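Local coordinates for protein D-alanyl transferase DltD (Enterococcus faecium TX0133A04, PDB 6PFX) that probably transfers D-alanine in the D-alanylation of lipoteichoic acid, a modification of the Gram-positive cell wall, and belongs to a family with the SGNH-hydrolase fold, at residues Gln78-Ser81 against Gln82-Met86; Asp140-Leu143 against Ala144-Leu148; Ser273-Gln276 against Leu277-Gln281. All coordinates share one frame; numbering follows the deposited sequence.

Contact 1: Gln78-Ser81 against Gln82-Met86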
ATOM      1  N   GLN A  78       5.163  -2.011   3.105  1.00 13.13           N
ATOM      2  CA  GLN A  78       4.215  -1.532   4.112  1.00 12.49           C
ATOM      3  C   GLN A  78       4.321  -0.011   4.212  1.00 15.71           C
ATOM      4  O   GLN A  78       4.801   0.639   3.277  1.00 17.09           O
ATOM      5  CB  GLN A  78       4.448  -2.240   5.453  1.00 12.26           C
ATOM      6  CG  GLN A  78       4.484  -3.766   5.314  1.00 14.49           C
ATOM      7  CD  GLN A  78       4.367  -4.585   6.619  1.00 17.29           C
ATOM      8  OE1 GLN A  78       4.384  -5.820   6.561  1.00 19.72           O
ATOM      9  NE2 GLN A  78       4.247  -3.925   7.774  1.00 15.65           N
ATOM     10  N   SER A  79       3.871   0.585   5.320  1.00 12.31           N
ATOM     11  CA  SER A  79       3.658   2.034   5.308  1.00 14.36           C
ATOM     12  C   SER A  79       4.966   2.815   5.211  1.00 15.22           C
ATOM     13  O   SER A  79       5.028   3.833   4.513  1.00 15.29           O
ATOM     14  CB  SER A  79       2.858   2.491   6.530  1.00 17.36           C
ATOM     15  OG  SER A  79       1.534   1.993   6.465  1.00 13.88           O
ATOM     16  N   LEU A  80       6.012   2.372   5.914  1.00 14.43           N
ATOM     17  CA  LEU A  80       7.278   3.099   5.905  1.00 15.71           C
ATOM     18  C   LEU A  80       7.854   3.156   4.495  1.00 15.76           C
ATOM     19  O   LEU A  80       8.238   4.226   4.006  1.00 16.51           O
ATOM     20  CB  LEU A  80       8.250   2.435   6.876  1.00 18.42           C
ATOM     21  CG  LEU A  80       9.480   3.229   7.290  1.00 26.16           C
ATOM     22  CD1 LEU A  80      10.038   2.615   8.558  1.00 22.28           C
ATOM     23  CD2 LEU A  80      10.510   3.193   6.213  1.00 24.40           C
ATOM     24  N   SER A  81       7.877   2.015   3.803  1.00 14.10           N
ATOM     25  CA  SER A  81       8.411   2.002   2.448  1.00 16.38           C
ATOM     26  C   SER A  81       7.578   2.878   1.525  1.00 17.27           C
ATOM     27  O   SER A  81       8.119   3.616   0.694  1.00 16.77           O
ATOM     28  CB  SER A  81       8.442   0.577   1.908  1.00 18.71           C
ATOM     29  OG  SER A  81       9.365  -0.194   2.643  1.00 20.48           O
ATOM     30  N   GLN A  82       6.258   2.822   1.647  1.00 13.68           N
ATOM     31  CA  GLN A  82       5.461   3.625   0.720  1.00 18.86           C
ATOM     32  C   GLN A  82       5.516   5.106   1.064  1.00 16.04           C
ATOM     33  O   GLN A  82       5.430   5.948   0.162  1.00 15.26           O
ATOM     34  CB  GLN A  82       4.068   3.031   0.570  1.00 20.82           C
ATOM     35  CG  GLN A  82       4.177   1.788  -0.361  1.00 23.19           C
ATOM     36  CD  GLN A  82       2.948   0.911  -0.422  1.00 24.51           C
ATOM     37  OE1 GLN A  82       2.243   0.893  -1.428  1.00 22.80           O
ATOM     38  NE2 GLN A  82       2.724   0.126   0.624  1.00 20.30           N
ATOM     39  N   TYR A  83       5.707   5.448   2.340  1.00 12.28           N
ATOM     40  CA  TYR A  83       6.018   6.830   2.681  1.00 12.21           C
ATOM     41  C   TYR A  83       7.261   7.319   1.945  1.00 15.67           C
ATOM     42  O   TYR A  83       7.292   8.452   1.458  1.00 14.49           O
ATOM     43  CB  TYR A  83       6.251   6.997   4.184  1.00 14.61           C
ATOM     44  CG  TYR A  83       6.680   8.406   4.560  1.00 13.36           C
ATOM     45  CD1 TYR A  83       5.743   9.414   4.671  1.00 10.88           C
ATOM     46  CD2 TYR A  83       8.014   8.729   4.796  1.00 17.60           C
ATOM     47  CE1 TYR A  83       6.112  10.715   5.014  1.00 14.95           C
ATOM     48  CE2 TYR A  83       8.392  10.027   5.133  1.00 17.82           C
ATOM     49  CZ  TYR A  83       7.431  11.015   5.249  1.00 15.91           C
ATOM     50  OH  TYR A  83       7.781  12.313   5.582  1.00 20.28           O
ATOM     51  N   MET A  84       8.314   6.494   1.893  1.00 16.54           N
ATOM     52  CA  MET A  84       9.544   6.917   1.232  1.00 17.10           C
ATOM     53  C   MET A  84       9.312   7.131  -0.256  1.00 16.67           C
ATOM     54  O   MET A  84       9.903   8.031  -0.863  1.00 17.46           O
ATOM     55  CB  MET A  84      10.651   5.881   1.419  1.00 19.21           C
ATOM     56  CG  MET A  84      11.031   5.610   2.845  1.00 21.08           C
ATOM     57  SD  MET A  84      11.460   7.108   3.719  1.00 29.34           S
ATOM     58  CE  MET A  84      12.613   7.851   2.566  1.00 23.49           C
ATOM     59  N   MET A  85       8.468   6.299  -0.866  1.00 15.17           N
ATOM     60  CA  MET A  85       8.102   6.529  -2.257  1.00 14.46           C
ATOM     61  C   MET A  85       7.389   7.865  -2.412  1.00 18.88           C
ATOM     62  O   MET A  85       7.725   8.664  -3.294  1.00 14.77           O
ATOM     63  CB  MET A  85       7.210   5.397  -2.761  1.00 18.94           C
ATOM     64  CG  MET A  85       7.865   4.044  -2.730  1.00 16.54           C
ATOM     65  SD  MET A  85       6.776   2.759  -3.374  1.00 19.75           S
ATOM     66  CE  MET A  85       7.406   1.348  -2.458  1.00 28.96           C
ATOM     67  N   MET A  86       6.399   8.125  -1.554  1.00 15.33           N
ATOM     68  CA  MET A  86       5.613   9.346  -1.675  1.00 15.84           C
ATOM     69  C   MET A  86       6.479  10.579  -1.474  1.00 13.64           C
ATOM     70  O   MET A  86       6.398  11.544  -2.247  1.00 15.02           O
ATOM     71  CB  MET A  86       4.513   9.354  -0.618  1.00 18.73           C
ATOM     72  CG  MET A  86       3.440   8.332  -0.828  1.00 19.41           C
ATOM     73  SD  MET A  86       2.255   8.454   0.529  1.00 22.43           S
ATOM     74  CE  MET A  86       1.224   7.066   0.107  1.00 22.51           C
TER

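Contact 2: Asp140-Leu143 against Ala144-Leu148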
ATOM      1  N   ASP A 140       9.257  13.894  10.804  1.00 15.50           N
ATOM      2  CA  ASP A 140      10.672  13.676  10.540  1.00 16.48           C
ATOM      3  C   ASP A 140      11.355  13.029  11.736  1.00 13.68           C
ATOM      4  O   ASP A 140      12.229  12.169  11.571  1.00 13.36           O
ATOM      5  CB  ASP A 140      11.361  15.011  10.227  1.00 14.01           C
ATOM      6  CG  ASP A 140      10.814  15.690   8.981  1.00 17.46           C
ATOM      7  OD1 ASP A 140      10.614  15.010   7.952  1.00 18.02           O
ATOM      8  OD2 ASP A 140      10.609  16.929   9.016  1.00 25.51           O
ATOM      9  N   ARG A 141      10.983  13.455  12.951  1.00 13.58           N
ATOM     10  CA  ARG A 141      11.588  12.896  14.151  1.00 12.95           C
ATOM     11  C   ARG A 141      11.209  11.434  14.301  1.00 15.50           C
ATOM     12  O   ARG A 141      12.050  10.602  14.661  1.00 17.80           O
ATOM     13  CB  ARG A 141      11.167  13.691  15.384  1.00 20.89           C
ATOM     14  CG  ARG A 141      11.603  15.150  15.361  1.00 21.87           C
ATOM     15  CD  ARG A 141      11.257  15.837  16.678  1.00 28.35           C
ATOM     16  NE  ARG A 141      12.168  15.428  17.741  1.00 26.81           N
ATOM     17  CZ  ARG A 141      12.068  15.814  19.007  1.00 29.99           C
ATOM     18  NH1 ARG A 141      11.085  16.619  19.382  1.00 30.61           N
ATOM     19  NH2 ARG A 141      12.954  15.388  19.897  1.00 30.41           N
ATOM     20  N   TYR A 142       9.948  11.102  14.004  1.00 16.33           N
ATOM     21  CA  TYR A 142       9.505   9.719  14.100  1.00 17.05           C
ATOM     22  C   TYR A 142      10.239   8.848  13.088  1.00 15.26           C
ATOM     23  O   TYR A 142      10.731   7.765  13.420  1.00 16.23           O
ATOM     24  CB  TYR A 142       7.987   9.622  13.902  1.00 17.54           C
ATOM     25  CG  TYR A 142       7.524   8.196  13.889  1.00 15.17           C
ATOM     26  CD1 TYR A 142       7.370   7.483  15.071  1.00 17.21           C
ATOM     27  CD2 TYR A 142       7.281   7.543  12.692  1.00 14.24           C
ATOM     28  CE1 TYR A 142       6.979   6.163  15.060  1.00 14.39           C
ATOM     29  CE2 TYR A 142       6.888   6.211  12.669  1.00 15.07           C
ATOM     30  CZ  TYR A 142       6.734   5.533  13.862  1.00 15.62           C
ATOM     31  OH  TYR A 142       6.345   4.216  13.890  1.00 15.65           O
ATOM     32  N   LEU A 143      10.308   9.300  11.835  1.00 14.44           N
ATOM     33  CA  LEU A 143      11.005   8.513  10.827  1.00 14.38           C
ATOM     34  C   LEU A 143      12.465   8.302  11.203  1.00 15.52           C
ATOM     35  O   LEU A 143      13.001   7.204  11.025  1.00 15.84           O
ATOM     36  CB  LEU A 143      10.891   9.187   9.468  1.00 13.46           C
ATOM     37  CG  LEU A 143      11.644   8.502   8.331  1.00 15.28           C
ATOM     38  CD1 LEU A 143      11.127   7.102   8.130  1.00 19.52           C
ATOM     39  CD2 LEU A 143      11.477   9.360   7.080  1.00 18.30           C
ATOM     40  N   ALA A 144      13.138   9.339  11.713  1.00 14.52           N
ATOM     41  CA  ALA A 144      14.534   9.172  12.103  1.00 15.71           C
ATOM     42  C   ALA A 144      14.657   8.139  13.212  1.00 15.42           C
ATOM     43  O   ALA A 144      15.534   7.270  13.171  1.00 16.95           O
ATOM     44  CB  ALA A 144      15.136  10.504  12.550  1.00 15.14           C
ATOM     45  N   ARG A 145      13.744   8.195  14.185  1.00 15.83           N
ATOM     46  CA  ARG A 145      13.731   7.218  15.266  1.00 16.12           C
ATOM     47  C   ARG A 145      13.559   5.810  14.723  1.00 17.75           C
ATOM     48  O   ARG A 145      14.230   4.871  15.168  1.00 18.80           O
ATOM     49  CB  ARG A 145      12.591   7.541  16.234  1.00 18.04           C
ATOM     50  CG  ARG A 145      12.899   8.654  17.205  1.00 29.55           C
ATOM     51  CD  ARG A 145      12.063   8.564  18.478  1.00 30.32           C
ATOM     52  NE  ARG A 145      10.616   8.560  18.252  1.00 37.60           N
ATOM     53  CZ  ARG A 145       9.891   9.641  17.966  1.00 33.48           C
ATOM     54  NH1 ARG A 145      10.474  10.826  17.845  1.00 32.39           N
ATOM     55  NH2 ARG A 145       8.580   9.537  17.797  1.00 32.52           N
ATOM     56  N   ARG A 146      12.669   5.644  13.752  1.00 16.83           N
ATOM     57  CA  ARG A 146      12.434   4.317  13.206  1.00 17.08           C
ATOM     58  C   ARG A 146      13.643   3.832  12.429  1.00 18.34           C
ATOM     59  O   ARG A 146      14.092   2.694  12.603  1.00 19.55           O
ATOM     60  CB  ARG A 146      11.220   4.347  12.292  1.00 15.56           C
ATOM     61  CG  ARG A 146       9.909   4.422  13.015  1.00 16.55           C
ATOM     62  CD  ARG A 146       9.599   3.094  13.685  1.00 14.26           C
ATOM     63  NE  ARG A 146       8.989   2.115  12.786  1.00 16.51           N
ATOM     64  CZ  ARG A 146       9.222   0.805  12.822  1.00 19.76           C
ATOM     65  NH1 ARG A 146      10.084   0.295  13.689  1.00 22.28           N
ATOM     66  NH2 ARG A 146       8.604   0.004  11.973  1.00 21.56           N
ATOM     67  N   LEU A 147      14.173   4.680  11.546  1.00 15.78           N
ATOM     68  CA  LEU A 147      15.281   4.258  10.705  1.00 16.76           C
ATOM     69  C   LEU A 147      16.470   3.832  11.540  1.00 18.72           C
ATOM     70  O   LEU A 147      17.184   2.898  11.157  1.00 18.95           O
ATOM     71  CB  LEU A 147      15.689   5.398   9.769  1.00 17.99           C
ATOM     72  CG  LEU A 147      14.659   5.729   8.699  1.00 16.33           C
ATOM     73  CD1 LEU A 147      15.045   6.919   7.878  1.00 16.90           C
ATOM     74  CD2 LEU A 147      14.434   4.540   7.747  1.00 18.71           C
ATOM     75  N   LEU A 148      16.683   4.486  12.685  1.00 18.43           N
ATOM     76  CA  LEU A 148      17.817   4.178  13.542  1.00 18.91           C
ATOM     77  C   LEU A 148      17.708   2.823  14.225  1.00 22.60           C
ATOM     78  O   LEU A 148      18.659   2.431  14.909  1.00 24.39           O
ATOM     79  CB  LEU A 148      17.977   5.249  14.616  1.00 19.89           C
ATOM     80  CG  LEU A 148      18.595   6.557  14.136  1.00 17.56           C
ATOM     81  CD1 LEU A 148      18.369   7.655  15.148  1.00 20.96           C
ATOM     82  CD2 LEU A 148      20.074   6.356  13.867  1.00 20.66           C
TER

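Contact 3: Ser273-Gln276 against Leu277-Gln281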
ATOM      1  N   SER A 273       1.822   3.911  13.494  1.00  9.24           N
ATOM      2  CA  SER A 273       2.609   5.139  13.441  1.00 11.26           C
ATOM      3  C   SER A 273       3.372   5.271  12.124  1.00 11.61           C
ATOM      4  O   SER A 273       3.503   6.387  11.606  1.00  9.91           O
ATOM      5  CB  SER A 273       3.494   5.215  14.681  1.00 13.51           C
ATOM      6  OG  SER A 273       2.684   5.269  15.854  1.00 11.37           O
ATOM      7  N   ASP A 274       3.859   4.162  11.545  1.00 11.25           N
ATOM      8  CA  ASP A 274       4.387   4.220  10.184  1.00 11.08           C
ATOM      9  C   ASP A 274       3.304   4.694   9.215  1.00 11.97           C
ATOM     10  O   ASP A 274       3.568   5.498   8.313  1.00 12.71           O
ATOM     11  CB  ASP A 274       4.931   2.859   9.729  1.00 15.49           C
ATOM     12  CG  ASP A 274       6.151   2.389  10.521  1.00 15.32           C
ATOM     13  OD1 ASP A 274       6.696   3.133  11.357  1.00 13.52           O
ATOM     14  OD2 ASP A 274       6.577   1.238  10.295  1.00 15.45           O
ATOM     15  N   PHE A 275       2.067   4.209   9.397  1.00 11.34           N
ATOM     16  CA  PHE A 275       0.941   4.639   8.572  1.00 13.44           C
ATOM     17  C   PHE A 275       0.676   6.127   8.748  1.00 10.06           C
ATOM     18  O   PHE A 275       0.331   6.819   7.781  1.00 10.68           O
ATOM     19  CB  PHE A 275      -0.307   3.802   8.946  1.00 11.12           C
ATOM     20  CG  PHE A 275      -1.498   4.070   8.063  1.00  9.98           C
ATOM     21  CD1 PHE A 275      -1.465   3.713   6.745  1.00 10.49           C
ATOM     22  CD2 PHE A 275      -2.654   4.650   8.558  1.00 10.37           C
ATOM     23  CE1 PHE A 275      -2.521   3.965   5.920  1.00 11.88           C
ATOM     24  CE2 PHE A 275      -3.731   4.901   7.717  1.00 13.21           C
ATOM     25  CZ  PHE A 275      -3.657   4.563   6.400  1.00 13.00           C
ATOM     26  N   GLN A 276       0.891   6.649   9.956  1.00  9.89           N
ATOM     27  CA  GLN A 276       0.737   8.081  10.175  1.00  9.94           C
ATOM     28  C   GLN A 276       1.679   8.900   9.299  1.00  8.81           C
ATOM     29  O   GLN A 276       1.338  10.022   8.908  1.00 10.97           O
ATOM     30  CB  GLN A 276       0.934   8.434  11.650  1.00 10.04           C
ATOM     31  CG  GLN A 276       0.653   9.899  11.939  1.00 12.37           C
ATOM     32  CD  GLN A 276      -0.778  10.366  11.649  1.00 11.19           C
ATOM     33  OE1 GLN A 276      -1.731   9.583  11.568  1.00  9.62           O
ATOM     34  NE2 GLN A 276      -0.918  11.668  11.508  1.00 11.27           N
ATOM     35  N   LEU A 277       2.870   8.375   8.997  1.00  9.32           N
ATOM     36  CA  LEU A 277       3.759   9.062   8.070  1.00 10.61           C
ATOM     37  C   LEU A 277       3.096   9.223   6.710  1.00 10.41           C
ATOM     38  O   LEU A 277       3.138  10.302   6.111  1.00 11.10           O
ATOM     39  CB  LEU A 277       5.057   8.277   7.907  1.00 11.19           C
ATOM     40  CG  LEU A 277       6.015   8.242   9.087  1.00 10.42           C
ATOM     41  CD1 LEU A 277       7.160   7.284   8.828  1.00 13.12           C
ATOM     42  CD2 LEU A 277       6.588   9.629   9.280  1.00 10.90           C
ATOM     43  N   VAL A 278       2.496   8.145   6.198  1.00 11.66           N
ATOM     44  CA  VAL A 278       1.755   8.210   4.941  1.00 10.60           C
ATOM     45  C   VAL A 278       0.686   9.290   4.994  1.00  8.91           C
ATOM     46  O   VAL A 278       0.560  10.089   4.065  1.00  8.52           O
ATOM     47  CB  VAL A 278       1.142   6.831   4.635  1.00  9.55           C
ATOM     48  CG1 VAL A 278       0.151   6.912   3.519  1.00 12.93           C
ATOM     49  CG2 VAL A 278       2.249   5.796   4.358  1.00 15.34           C
ATOM     50  N   LEU A 279      -0.124   9.310   6.057  1.00  8.98           N
ATOM     51  CA  LEU A 279      -1.182  10.312   6.188  1.00  9.46           C
ATOM     52  C   LEU A 279      -0.619  11.730   6.239  1.00  9.40           C
ATOM     53  O   LEU A 279      -1.187  12.658   5.647  1.00 10.73           O
ATOM     54  CB  LEU A 279      -2.002  10.012   7.439  1.00 11.02           C
ATOM     55  CG  LEU A 279      -2.700   8.650   7.468  1.00 10.73           C
ATOM     56  CD1 LEU A 279      -3.669   8.586   8.655  1.00 11.91           C
ATOM     57  CD2 LEU A 279      -3.427   8.392   6.152  1.00 10.49           C
ATOM     58  N   ASP A 280       0.487  11.915   6.956  1.00 10.54           N
ATOM     59  CA  ASP A 280       1.142  13.218   7.019  1.00 11.43           C
ATOM     60  C   ASP A 280       1.476  13.715   5.622  1.00 12.77           C
ATOM     61  O   ASP A 280       1.179  14.863   5.270  1.00 12.42           O
ATOM     62  CB  ASP A 280       2.388  13.058   7.894  1.00 12.15           C
ATOM     63  CG  ASP A 280       3.042  14.377   8.274  1.00 19.48           C
ATOM     64  OD1 ASP A 280       3.884  14.865   7.490  1.00 22.09           O
ATOM     65  OD2 ASP A 280       2.741  14.895   9.375  1.00 21.12           O
ATOM     66  N   GLN A 281       2.078  12.860   4.801  1.00 10.68           N
ATOM     67  CA  GLN A 281       2.489  13.286   3.471  1.00 11.53           C
ATOM     68  C   GLN A 281       1.296  13.460   2.538  1.00 10.93           C
ATOM     69  O   GLN A 281       1.271  14.398   1.739  1.00 12.74           O
ATOM     70  CB  GLN A 281       3.520  12.313   2.905  1.00 12.71           C
ATOM     71  CG  GLN A 281       4.199  12.776   1.627  1.00 15.41           C
ATOM     72  CD  GLN A 281       5.123  13.971   1.832  1.00 14.66           C
ATOM     73  OE1 GLN A 281       5.474  14.313   2.952  1.00 18.39           O
ATOM     74  NE2 GLN A 281       5.510  14.612   0.737  1.00 21.90           N
TER
HETATM   75  O   HOH W   1       1.059  13.928  11.483  1.00 15.52           O

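Contact 1: Gln78-Ser81 against Gln82-Met86
Q78 and Q82 meet at the start of helix 79-89, where Q78 holds the N-cap position and its carbonyl opens the first helical turn. Four backbone bonds of the i to i+4 kind tie the turn together: Q82 N to Q78 O, Y83 N to S79 O at 2.8 Å, M84 N to L80 O, and M85 N to S81 O. The side chain of Q82 adds a polar contact of its own. With CG beside the backbone N (chi1 -77°) and the chain extended beyond it, the amide folds back to the cap, and NE2 makes a weak bond of 3.4 Å to Q78 O. That carbonyl thus receives two N-H groups from one residue, while Q82 OE1 takes the backbone N of G44. A glutamine suits this place because its amide can donate and accept at once. Q78 NE2 and S79 OG both turn instead to the carboxylate of E271, a small hydroxyl and a longer amide serving one acid. The apolar part is slighter: L80 and M84 lie alongside, pointing the same way on the face toward helix 138-147, and M84 CG, beside its own backbone N, stands 4.2 Å from L80 CD2.

Contact 2: Asp140-Leu143 against Ala144-Leu148
A144 N bonds to D140 O one turn back in helix 138-147, and its small CB lies 3.5 Å from that same oxygen; a methyl is compact enough to sit against I166 of helix 157-167. R145 N bonds to R141 O, and its side chain, bent at chi3, turns back so that one guanidinium face lies over Y142 CA, offset toward the rim. NH2 meanwhile reaches the edge of the Y142 ring in its plane, 3.6 Å from CD1, with ring and guanidinium turned 77° apart, so this is an edge approach and no stack. R146 comes instead over a face. Bends at chi2 and chi3 (-72° and -83°) lay its aliphatic part along the tyrosine, and CG stands over one ring face, displaced toward the rim, in a CH-pi contact 3.8 Å from the centroid of Y142. Beyond it CD lies 3.4 Å from Y142 OH. L147 N bonds to L143 O at 2.8 Å, and its CD1 packs 3.8 Å from L143 CG, two branched leucines suited to the buried side beside W129. Arginine thus serves Y142 in two ways, as a polar edge neighbour and as an aliphatic chain over a face. R146 NE and, probably, Y142 OH share D274 OD1, so one carboxylate oxygen positions both phenol and guanidinium and should help hold the R146 chain against the ring.

Contact 3: Ser273-Gln276 against Leu277-Gln281
The ring of F275 meets L279 one turn on in helix 271-284, and the leucine comes to it obliquely. Both methyls take part: L279 CD1 lies 3.8 Å from F275 CE2, while CD2 touches CE2 and CZ. The ring is carried there by its first torsion, CG anti to the backbone N (chi1 -175°), and a flat apolar group suits this buried place between two helices. The other flat group ends the Q276 side chain, which as a whole crosses that of L279 at about a right angle, with OE1 3.6 Å from L279 CD1. Both its polar atoms have partners. OE1 accepts from Q321 NE2, and NE2 donates to Q325 OE1 and to a water 3.0 Å away. The same water donates to D280 OD2, at 2.9 Å, and so bridges glutamine and aspartate one turn apart, while D280 OD1 forms a salt bridge with K284.

Along the backbone the turn is uneven. L279 N to F275 O and D280 N to Q276 O are regular, the latter 2.8 Å long. L277 N, by contrast, is shared between two weak bonds, to S273 O and to D274 O at 3.0 Å, the second strongly bent at 127°. V278 N is 3.6 Å from D274 O, longer than a normal i to i+4 helical bond.

The helix is packed on several sides. F275 and L279 face helix 308-323 through L322, V278 touches M86 of helix 79-89, and L277 lies between Y83 of that helix and Y142 of helix 138-147. A short connection then leads into strand 288-293 of the parallel sheet.

In the fold
All three contacts are local, between residues three to five apart within one helix, and the three helices pack against one another. Contact 1 is the most central and contact 2 the most peripheral; contacts 1 and 3 are buried throughout, whereas the arginines of contact 2 are partly exposed. Contacts 1 and 2 meet through apolar atoms, Y83 and M84 against L143. Contacts 1 and 3 pack closely, S79 fitting beside F275. Contacts 2 and 3 also meet through a carboxylate, by a salt bridge and a probable phenol bond. Accordingly contact 1 relies on backbone and glutamine bonds at a helix start, contact 2 on arginines around a tyrosine, and contact 3 on apolar packing with a water bridge.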